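Local coordinates for protein MdcE (Pseudomonas aeruginosa, PDB 5VIP) that is the gamma subunit of a biotin-independent malonate decarboxylase and probably works as a transferase, acting together with its partner subunit, at residues Val58-Val63 with Leu108-Val113; Phe71-Gln76 with Arg120-Leu125; Val79-Gly84 with His128-Gly133; His146-Leu151 with Gln167-Ile172. All coordinates share one frame; numbering follows the deposited sequence.

Contact 1 (Val58-Val63 with Leu108-Val113); sequences VRFLAV and LAIVDV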
# COMPACT_ATOMS: atom_id res chain seq x y z
N VAL A 58 -9.35 -21.92 6.81
CA VAL A 58 -8.86 -20.55 7.00
C VAL A 58 -7.41 -20.53 7.49
O VAL A 58 -6.92 -21.50 8.08
CB VAL A 58 -9.73 -19.75 8.01
CG1 VAL A 58 -11.20 -19.87 7.69
CG2 VAL A 58 -9.47 -20.19 9.44
N ARG A 59 -6.73 -19.42 7.23
CA ARG A 59 -5.41 -19.19 7.81
C ARG A 59 -5.42 -17.84 8.52
O ARG A 59 -5.75 -16.81 7.92
CB ARG A 59 -4.32 -19.24 6.72
CG ARG A 59 -2.95 -18.73 7.16
CD ARG A 59 -1.88 -19.04 6.10
NE ARG A 59 -1.52 -20.46 6.11
CZ ARG A 59 -0.40 -20.97 5.59
NH1 ARG A 59 0.49 -20.18 4.99
NH2 ARG A 59 -0.16 -22.27 5.68
N PHE A 60 -5.10 -17.86 9.81
CA PHE A 60 -4.99 -16.65 10.62
C PHE A 60 -3.58 -16.05 10.49
O PHE A 60 -2.59 -16.78 10.51
CB PHE A 60 -5.27 -16.93 12.11
CG PHE A 60 -6.70 -17.32 12.41
CD1 PHE A 60 -7.65 -16.35 12.72
CD2 PHE A 60 -7.08 -18.66 12.42
CE1 PHE A 60 -8.96 -16.71 13.02
CE2 PHE A 60 -8.39 -19.02 12.72
CZ PHE A 60 -9.33 -18.04 13.01
N LEU A 61 -3.50 -14.73 10.37
CA LEU A 61 -2.20 -14.07 10.32
C LEU A 61 -2.22 -12.85 11.21
O LEU A 61 -3.13 -12.04 11.13
CB LEU A 61 -1.84 -13.64 8.89
CG LEU A 61 -1.76 -14.72 7.82
CD1 LEU A 61 -3.01 -14.66 6.96
CD2 LEU A 61 -0.52 -14.51 6.98
N ALA A 62 -1.20 -12.72 12.04
CA ALA A 62 -1.08 -11.58 12.91
C ALA A 62 0.38 -11.16 13.01
O ALA A 62 1.28 -11.99 13.14
CB ALA A 62 -1.64 -11.90 14.31
N VAL A 63 0.60 -9.85 12.96
CA VAL A 63 1.89 -9.30 13.34
C VAL A 63 1.83 -8.99 14.84
O VAL A 63 0.86 -8.41 15.31
CB VAL A 63 2.20 -8.04 12.55
CG1 VAL A 63 3.55 -7.46 12.99
CG2 VAL A 63 2.21 -8.36 11.06
N LEU A 108 -7.39 -14.59 7.23
CA LEU A 108 -7.96 -13.78 8.30
C LEU A 108 -6.85 -12.97 8.95
O LEU A 108 -6.07 -13.50 9.75
CB LEU A 108 -8.67 -14.66 9.33
CG LEU A 108 -9.66 -15.65 8.70
CD1 LEU A 108 -10.31 -16.57 9.75
CD2 LEU A 108 -10.73 -14.90 7.93
N ALA A 109 -6.77 -11.70 8.59
CA ALA A 109 -5.72 -10.85 9.12
C ALA A 109 -6.20 -10.22 10.42
O ALA A 109 -7.17 -9.47 10.45
CB ALA A 109 -5.32 -9.76 8.12
N ILE A 110 -5.51 -10.55 11.51
CA ILE A 110 -5.78 -9.94 12.78
C ILE A 110 -4.86 -8.74 12.91
O ILE A 110 -3.63 -8.88 12.95
CB ILE A 110 -5.56 -10.91 13.95
CG1 ILE A 110 -6.49 -12.12 13.79
CG2 ILE A 110 -5.77 -10.20 15.26
CD1 ILE A 110 -6.20 -13.26 14.76
N VAL A 111 -5.45 -7.56 12.98
CA VAL A 111 -4.68 -6.34 12.82
C VAL A 111 -4.52 -5.57 14.13
O VAL A 111 -5.48 -5.07 14.69
CB VAL A 111 -5.32 -5.42 11.76
CG1 VAL A 111 -4.50 -4.15 11.60
CG2 VAL A 111 -5.46 -6.14 10.41
N ASP A 112 -3.28 -5.49 14.61
CA ASP A 112 -2.94 -4.62 15.72
C ASP A 112 -1.48 -4.23 15.55
O ASP A 112 -0.59 -4.86 16.13
CB ASP A 112 -3.19 -5.30 17.08
CG ASP A 112 -2.72 -4.45 18.25
OD1 ASP A 112 -2.76 -3.19 18.16
OD2 ASP A 112 -2.30 -5.04 19.27
N VAL A 113 -1.25 -3.21 14.74
CA VAL A 113 0.10 -2.79 14.38
C VAL A 113 0.25 -1.29 14.57
O VAL A 113 -0.55 -0.50 14.05
CB VAL A 113 0.44 -3.18 12.92
CG1 VAL A 113 0.67 -4.67 12.81
CG2 VAL A 113 -0.69 -2.74 11.99
O HOH W 1 -0.45 -7.39 17.73
O HOH W 2 -1.39 -7.61 13.76
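Strands 56-63 and 106-113 are parallel neighbours in the central mixed sheet, and Phe60 with Leu108 forms the pair where they meet closest, the short axes running 4.7 Å apart at 21°. Three backbone bonds fix the register. Leu108 N donates to Arg59 O over 2.8 Å in an almost perfectly straight N-H...O line (179°); Leu61 N then reaches Leu108 O, and Ile110 N reaches Leu61 O. Beyond Ala62 the strands part, and a water takes over, donating to Val63 O at 2.8 Å and to Ile110 O at 2.7 Å while accepting from Asp112 N. On the face carrying Phe60, Leu108 and Ile110, Leu108 CG stands anti to its carbonyl carbon (chi1 -51°), which carries CD1 over one face of the Phe60 ring, 3.9 Å from the ring centroid and displaced toward the rim, a CH-pi contact. Leu108 CD1 also packs against Val58 CB at 3.7 Å, so one branch fills the angle between two residues of the other strand. At the far end Val63 CB meets Val113 CG1 at 3.7 Å, the two side chains crossing at about a right angle. Helix 24-33 covers the Phe60 face through Phe29 and Leu32, helix 81-97 packs on Leu61 and Val63, and strands 46-53 and 148-152 flank the pair.

Contact 2 (Phe71-Gln76 with Arg120-Leu125); sequences FPRARQ and RREEAL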
# COMPACT_ATOMS: atom_id res chain seq x y z
N PHE A 71 16.06 -6.86 14.03
CA PHE A 71 16.09 -5.43 13.74
C PHE A 71 15.61 -4.61 14.92
O PHE A 71 14.43 -4.66 15.29
CB PHE A 71 15.25 -5.14 12.48
CG PHE A 71 15.90 -5.65 11.23
CD1 PHE A 71 16.85 -4.88 10.58
CD2 PHE A 71 15.60 -6.91 10.74
CE1 PHE A 71 17.46 -5.34 9.43
CE2 PHE A 71 16.22 -7.38 9.59
CZ PHE A 71 17.16 -6.59 8.94
N PRO A 72 16.52 -3.83 15.53
CA PRO A 72 16.23 -3.10 16.77
C PRO A 72 15.04 -2.16 16.61
O PRO A 72 14.28 -1.98 17.55
CB PRO A 72 17.52 -2.31 17.03
CG PRO A 72 18.57 -3.00 16.24
CD PRO A 72 17.88 -3.58 15.04
N ARG A 73 14.86 -1.60 15.41
CA ARG A 73 13.77 -0.66 15.19
C ARG A 73 12.41 -1.36 15.05
O ARG A 73 11.36 -0.71 14.89
CB ARG A 73 14.07 0.20 13.96
CG ARG A 73 15.24 1.18 14.15
CD ARG A 73 15.03 2.09 15.37
NE ARG A 73 13.67 2.64 15.44
CZ ARG A 73 13.18 3.34 16.46
NH1 ARG A 73 13.93 3.60 17.53
NH2 ARG A 73 11.92 3.78 16.41
N ALA A 74 12.41 -2.69 15.12
CA ALA A 74 11.16 -3.44 14.99
C ALA A 74 10.90 -4.33 16.20
O ALA A 74 10.51 -5.49 16.05
CB ALA A 74 11.18 -4.28 13.72
N ARG A 75 11.11 -3.81 17.41
CA ARG A 75 10.98 -4.65 18.60
C ARG A 75 9.75 -4.34 19.44
O ARG A 75 9.63 -4.81 20.57
CB ARG A 75 12.24 -4.54 19.45
CG ARG A 75 13.38 -5.33 18.86
CD ARG A 75 14.70 -5.10 19.57
NE ARG A 75 15.74 -5.88 18.92
CZ ARG A 75 17.04 -5.74 19.15
NH1 ARG A 75 17.47 -4.84 20.01
NH2 ARG A 75 17.91 -6.51 18.50
N GLN A 76 8.84 -3.54 18.89
CA GLN A 76 7.63 -3.19 19.62
C GLN A 76 6.38 -3.39 18.77
O GLN A 76 5.41 -2.65 18.91
CB GLN A 76 7.73 -1.75 20.11
CG GLN A 76 8.97 -1.50 20.96
CD GLN A 76 8.82 -0.31 21.87
OE1 GLN A 76 8.88 0.84 21.44
NE2 GLN A 76 8.60 -0.57 23.15
N ARG A 120 17.20 3.80 9.66
CA ARG A 120 18.07 4.00 8.51
C ARG A 120 18.43 2.67 7.86
O ARG A 120 18.58 2.59 6.65
CB ARG A 120 19.33 4.78 8.91
CG ARG A 120 19.02 6.23 9.25
CD ARG A 120 20.15 6.94 10.01
NE ARG A 120 19.74 8.28 10.41
CZ ARG A 120 19.01 8.56 11.49
NH1 ARG A 120 18.61 7.58 12.29
NH2 ARG A 120 18.68 9.81 11.76
N ARG A 121 18.55 1.61 8.65
CA ARG A 121 18.80 0.31 8.06
C ARG A 121 17.57 -0.17 7.28
O ARG A 121 17.70 -0.75 6.20
CB ARG A 121 19.20 -0.71 9.12
CG ARG A 121 20.70 -0.93 9.16
CD ARG A 121 21.17 -1.38 10.52
NE ARG A 121 20.47 -2.56 10.98
CZ ARG A 121 20.48 -2.98 12.24
NH1 ARG A 121 21.14 -2.29 13.16
NH2 ARG A 121 19.82 -4.08 12.58
N GLU A 122 16.39 0.09 7.84
CA GLU A 122 15.14 -0.25 7.16
C GLU A 122 15.06 0.45 5.80
O GLU A 122 14.77 -0.19 4.79
CB GLU A 122 13.94 0.11 8.03
CG GLU A 122 13.62 -0.90 9.14
CD GLU A 122 14.65 -0.91 10.27
OE1 GLU A 122 15.39 0.09 10.42
OE2 GLU A 122 14.71 -1.91 11.01
N GLU A 123 15.33 1.75 5.76
CA GLU A 123 15.30 2.46 4.48
C GLU A 123 16.37 1.96 3.51
O GLU A 123 16.08 1.74 2.33
CB GLU A 123 15.48 3.98 4.67
CG GLU A 123 14.30 4.66 5.32
CD GLU A 123 12.98 4.43 4.58
OE1 GLU A 123 12.99 4.28 3.33
OE2 GLU A 123 11.94 4.41 5.25
N ALA A 124 17.60 1.77 3.99
CA ALA A 124 18.69 1.33 3.13
C ALA A 124 18.39 -0.02 2.50
O ALA A 124 18.75 -0.27 1.35
CB ALA A 124 20.00 1.26 3.92
N LEU A 125 17.74 -0.90 3.27
CA LEU A 125 17.45 -2.25 2.81
C LEU A 125 16.09 -2.36 2.12
O LEU A 125 15.65 -3.46 1.79
CB LEU A 125 17.53 -3.23 3.97
CG LEU A 125 18.89 -3.41 4.64
CD1 LEU A 125 18.75 -4.26 5.89
CD2 LEU A 125 19.86 -4.04 3.69
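The meeting of Phe71, Pro72 and Arg73 with Arg121, Glu122 and Leu125 is a side-chain contact between the loop that precedes helix 81-97 and the short helix 120-124, at the periphery of the fold. Its backbones stay well apart: the nearest CA atoms, those of Arg73 and Glu122, are 8.2 Å from each other. Phe71 touches Arg121 and Glu122 of the helix and Leu125 just after it. Leu125 CD1 packs on Phe71 CE1 at 3.9 Å. Arg121 NH2 lies 3.7 Å from Phe71 CD1. On the near side of the ring, Glu122 OE2 is 3.6 Å from Phe71 CB. Ring and guanidinium planes are inclined by 45°, so this is an oblique approach and not a flat stack. A bend at chi3 (55°) turns the end of the Arg121 chain, and Arg121 NH2 comes to 3.2 Å from Pro72 CD, with the two side chains crossing at about a right angle. Glu122 folds at chi2 (70°), which brings Glu122 OE2 to 3.7 Å from Arg73 CB. The Arg73 chain bends away from there, leaving Arg73 NE 5.9 Å from Glu122 OE1, and that NE makes a weak hydrogen bond to Tyr118 O. Beyond the pair, Leu81 packs on both Phe71 and Leu125, while Arg120 forms a salt bridge to an acidic side chain of another protein chain. The contact therefore joins loop and helix through carbon surfaces and the flanks of charged groups; any attraction between Arg73 and Glu122 would be long-range, without a direct ion pair.

Contact 3 (Val79-Gly84 with His128-Gly133); sequences VGLLEG and HQALAG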
# COMPACT_ATOMS: atom_id res chain seq x y z
N VAL A 79 5.65 -3.19 11.77
CA VAL A 79 5.86 -3.97 10.55
C VAL A 79 7.16 -3.49 9.92
O VAL A 79 7.22 -2.43 9.31
CB VAL A 79 4.69 -3.84 9.58
CG1 VAL A 79 5.01 -4.53 8.26
CG2 VAL A 79 3.44 -4.45 10.20
N GLY A 80 8.22 -4.27 10.11
CA GLY A 80 9.53 -3.96 9.55
C GLY A 80 9.87 -4.91 8.41
O GLY A 80 8.98 -5.47 7.78
N LEU A 81 11.16 -5.08 8.16
CA LEU A 81 11.63 -5.86 7.01
C LEU A 81 11.21 -7.32 7.06
O LEU A 81 10.76 -7.88 6.06
CB LEU A 81 13.16 -5.76 6.92
CG LEU A 81 13.67 -4.37 6.56
CD1 LEU A 81 15.08 -4.18 7.05
CD2 LEU A 81 13.60 -4.17 5.04
N LEU A 82 11.38 -7.94 8.22
CA LEU A 82 11.09 -9.36 8.34
C LEU A 82 9.60 -9.61 8.32
O LEU A 82 9.14 -10.64 7.83
CB LEU A 82 11.71 -9.94 9.61
CG LEU A 82 13.24 -9.82 9.65
CD1 LEU A 82 13.78 -10.30 10.98
CD2 LEU A 82 13.85 -10.62 8.50
N GLU A 83 8.84 -8.65 8.84
CA GLU A 83 7.40 -8.79 8.93
C GLU A 83 6.76 -8.65 7.56
O GLU A 83 5.89 -9.44 7.20
CB GLU A 83 6.81 -7.77 9.90
CG GLU A 83 7.25 -7.97 11.35
CD GLU A 83 8.74 -7.70 11.56
OE1 GLU A 83 9.24 -6.67 11.04
OE2 GLU A 83 9.42 -8.53 12.22
N GLY A 84 7.21 -7.66 6.80
CA GLY A 84 6.77 -7.47 5.43
C GLY A 84 7.07 -8.69 4.56
O GLY A 84 6.17 -9.26 3.94
N HIS A 128 10.21 -0.17 2.05
CA HIS A 128 9.07 0.06 1.16
C HIS A 128 8.82 -1.15 0.24
O HIS A 128 7.67 -1.45 -0.11
CB HIS A 128 9.27 1.33 0.32
CG HIS A 128 10.25 1.15 -0.80
ND1 HIS A 128 11.62 1.18 -0.61
CD2 HIS A 128 10.05 0.91 -2.12
CE1 HIS A 128 12.22 0.97 -1.77
NE2 HIS A 128 11.29 0.80 -2.70
N GLN A 129 9.89 -1.85 -0.14
CA GLN A 129 9.77 -2.98 -1.06
C GLN A 129 9.26 -4.21 -0.31
O GLN A 129 8.48 -5.01 -0.85
CB GLN A 129 11.13 -3.29 -1.71
CG GLN A 129 11.09 -4.39 -2.76
CD GLN A 129 10.22 -4.01 -3.96
OE1 GLN A 129 10.63 -3.26 -4.84
NE2 GLN A 129 9.00 -4.53 -3.98
N ALA A 130 9.70 -4.36 0.93
CA ALA A 130 9.25 -5.45 1.78
C ALA A 130 7.76 -5.34 2.03
O ALA A 130 7.03 -6.34 1.95
CB ALA A 130 10.01 -5.43 3.11
N LEU A 131 7.28 -4.14 2.33
CA LEU A 131 5.85 -3.95 2.56
C LEU A 131 5.09 -4.11 1.25
O LEU A 131 3.97 -4.62 1.25
CB LEU A 131 5.57 -2.58 3.20
CG LEU A 131 5.61 -2.60 4.74
CD1 LEU A 131 6.91 -3.19 5.27
CD2 LEU A 131 5.38 -1.19 5.28
N ALA A 132 5.69 -3.70 0.13
CA ALA A 132 5.09 -3.95 -1.17
C ALA A 132 4.92 -5.45 -1.43
O ALA A 132 3.93 -5.88 -2.02
CB ALA A 132 5.91 -3.32 -2.28
N GLY A 133 5.91 -6.23 -1.01
CA GLY A 133 5.82 -7.68 -1.11
C GLY A 133 4.58 -8.23 -0.40
O GLY A 133 3.88 -9.11 -0.92
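Apolar contacts come first, between Leu131 and Val79 and between Ala130 and Leu81. Leu131 CD1 lies 3.8 Å from Val79 CG1, the two side chains crossing at a slant; that valine branch stands opposite its own backbone N (chi1 173°). Leu81 CD2 approaches Ala130 CB more loosely, at 4.3 Å. Val79 also packs on Val63, which connects the junction to the central sheet.

Contacts with the backbone are the second kind. Two methyl groups rest on carbonyl oxygens in van der Waals contact: Leu131 CD1 is 4.0 Å from Gly80 O, and Ala130 CB, pointing across the interface, is 3.9 Å from Leu81 O. With no side chain at Gly84, the two helix backbones come close, Gly84 CA standing 4.6 Å from Leu131 CA and Gly84 C 3.5 Å from Ala130 O.

The side-chain hydrogen bond inside these two segments lies within 79-84. Gly80, at the N-cap position, donates its N to Glu83 OE1 over 2.8 Å, a bent bond of 135° that uses the anti lone pair of the carboxylate. Ser45 and Asn69 hold the other oxygen, OE2, and so tether the side chain that reaches back to the helix start. The whole is a buried, close helix packing of Gly84 against the Ala130-Leu131 turn, beside the half of a capping box that a glycine N-cap allows at the start of helix 81-97.

Contact 4 (His146-Leu151 with Gln167-Ile172); sequences HPLIGL and QANRLI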
# COMPACT_ATOMS: atom_id res chain seq x y z
N HIS A 146 -9.13 -16.14 -2.88
CA HIS A 146 -9.08 -16.31 -1.43
C HIS A 146 -9.89 -15.22 -0.75
O HIS A 146 -9.68 -14.03 -0.99
CB HIS A 146 -7.64 -16.27 -0.91
CG HIS A 146 -6.81 -17.44 -1.34
ND1 HIS A 146 -6.57 -18.52 -0.52
CD2 HIS A 146 -6.16 -17.69 -2.50
CE1 HIS A 146 -5.81 -19.39 -1.16
NE2 HIS A 146 -5.54 -18.91 -2.36
N PRO A 147 -10.85 -15.62 0.11
CA PRO A 147 -11.52 -14.57 0.89
C PRO A 147 -10.54 -13.97 1.88
O PRO A 147 -9.91 -14.71 2.64
CB PRO A 147 -12.66 -15.32 1.60
CG PRO A 147 -12.86 -16.58 0.78
CD PRO A 147 -11.49 -16.93 0.28
N LEU A 148 -10.38 -12.65 1.85
CA LEU A 148 -9.56 -11.95 2.84
C LEU A 148 -10.44 -11.14 3.75
O LEU A 148 -11.24 -10.33 3.28
CB LEU A 148 -8.56 -11.00 2.19
CG LEU A 148 -7.21 -11.47 1.68
CD1 LEU A 148 -7.41 -12.51 0.59
CD2 LEU A 148 -6.49 -10.23 1.15
N ILE A 149 -10.26 -11.33 5.04
CA ILE A 149 -10.98 -10.56 6.03
C ILE A 149 -9.99 -9.91 6.97
O ILE A 149 -9.11 -10.59 7.52
CB ILE A 149 -11.98 -11.44 6.85
CG1 ILE A 149 -13.00 -12.09 5.91
CG2 ILE A 149 -12.69 -10.61 7.88
CD1 ILE A 149 -13.75 -13.25 6.53
N GLY A 150 -10.14 -8.60 7.16
CA GLY A 150 -9.29 -7.89 8.09
C GLY A 150 -10.03 -7.64 9.40
O GLY A 150 -11.07 -6.99 9.40
N LEU A 151 -9.49 -8.14 10.51
CA LEU A 151 -10.12 -7.93 11.81
C LEU A 151 -9.31 -6.93 12.62
O LEU A 151 -8.20 -7.23 13.06
CB LEU A 151 -10.26 -9.25 12.56
CG LEU A 151 -10.88 -9.11 13.95
CD1 LEU A 151 -12.34 -8.65 13.84
CD2 LEU A 151 -10.78 -10.41 14.74
N GLN A 167 -5.81 -4.79 2.20
CA GLN A 167 -6.23 -5.40 0.94
C GLN A 167 -7.45 -6.31 1.10
O GLN A 167 -7.83 -7.00 0.16
CB GLN A 167 -5.08 -6.19 0.32
CG GLN A 167 -4.02 -5.33 -0.34
CD GLN A 167 -4.60 -4.42 -1.42
OE1 GLN A 167 -5.26 -4.89 -2.34
NE2 GLN A 167 -4.35 -3.12 -1.31
N ALA A 168 -8.07 -6.31 2.27
CA ALA A 168 -9.16 -7.26 2.56
C ALA A 168 -10.41 -7.05 1.70
O ALA A 168 -10.75 -5.92 1.34
CB ALA A 168 -9.53 -7.18 4.05
N ASN A 169 -11.09 -8.15 1.37
CA ASN A 169 -12.45 -8.09 0.83
C ASN A 169 -13.43 -7.41 1.80
O ASN A 169 -14.34 -6.71 1.38
CB ASN A 169 -12.99 -9.49 0.53
CG ASN A 169 -12.18 -10.24 -0.50
OD1 ASN A 169 -11.25 -10.96 -0.16
ND2 ASN A 169 -12.56 -10.10 -1.76
N ARG A 170 -13.25 -7.66 3.09
CA ARG A 170 -14.14 -7.10 4.11
C ARG A 170 -13.34 -6.71 5.34
O ARG A 170 -12.46 -7.45 5.78
CB ARG A 170 -15.23 -8.10 4.51
CG ARG A 170 -16.08 -8.62 3.38
CD ARG A 170 -17.12 -7.61 2.90
NE ARG A 170 -18.01 -8.27 1.96
CZ ARG A 170 -17.69 -8.52 0.69
NH1 ARG A 170 -16.51 -8.14 0.20
NH2 ARG A 170 -18.55 -9.15 -0.10
N LEU A 171 -13.64 -5.53 5.88
CA LEU A 171 -13.00 -5.04 7.09
C LEU A 171 -14.00 -5.03 8.24
O LEU A 171 -15.08 -4.45 8.14
CB LEU A 171 -12.44 -3.63 6.89
CG LEU A 171 -11.23 -3.48 5.96
CD1 LEU A 171 -10.89 -2.01 5.83
CD2 LEU A 171 -10.02 -4.25 6.50
N ILE A 172 -13.62 -5.68 9.34
CA ILE A 172 -14.42 -5.69 10.56
C ILE A 172 -13.59 -5.10 11.69
O ILE A 172 -12.44 -5.51 11.89
CB ILE A 172 -14.86 -7.12 10.95
CG1 ILE A 172 -15.78 -7.69 9.86
CG2 ILE A 172 -15.53 -7.14 12.34
CD1 ILE A 172 -15.89 -9.22 9.90
O HOH W 3 -11.48 -12.81 -3.05
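Leu148-Leu151 and Arg170-Ile172 run as parallel strands, 4.8 Å apart at closest approach with an angle of 20° between them, and Gly150 bonds from both its N and its O. Gly150 N donates to Arg170 O at 2.9 Å, and Ile172 N donates to Gly150 O with an N-H...O angle of 174°; the bond from Arg170 N to Leu148 O is long and weak. Ahead of the regular pairing, a side chain does the work of a backbone: Asn169 OD1 accepts from Leu148 N at 2.8 Å, the donor tilted somewhat from the carbonyl plane. The Asn169 CG lies beside its own backbone N (chi1 -61°), turning the amide toward Leu148, and Asn169 ND2 reaches a water that may also donate to His146 O.

Apolar groups fill both faces. Ala168 CB presses on Gly150 N at 3.5 Å, on the face where Leu171 CD2 also closes over the glycine, 4.0 Å from Gly150 CA. On the other face Ile149 and Ile172 lie side by side, Ile149 CG2 4.0 Å from Ile172 CD1, and Leu151 CD1 packs against Ile172 CG2 at 3.8 Å. Arg170 turns outward to a salt bridge with Asp253 and a cation-pi contact with Trp224. Helix 127-143 covers Leu148, and helix 237-254 covers Ile149. The connection between the strands carries strand 155-157 and helix 158-163, a beta-alpha-beta type crossover between adjacent parallel strands, consistent with the crotonase-like fold of the carboxyltransferase family.

Contacts 1 and 4 are buried pairings of parallel strands in one sheet, where strands 106-113 and 148-152 are neighbours, tied by the probable hydrogen bonds Ala109 O - Leu151 N and Val111 N - Leu151 O. Both rely on backbone bonds, though water bridges the diverging ends of the strands in contact 1, whereas an asparagine side chain precedes the regular pairing in contact 4. Contact 3, also buried, replaces strand pairing with close helix packing and touches contact 1 through Val79 against Val113. Contact 2 is the most peripheral, its centre about 21 Å from the chain centre, and mixes carbon contacts with charged side chains. Leu81 joins contacts 2 and 3.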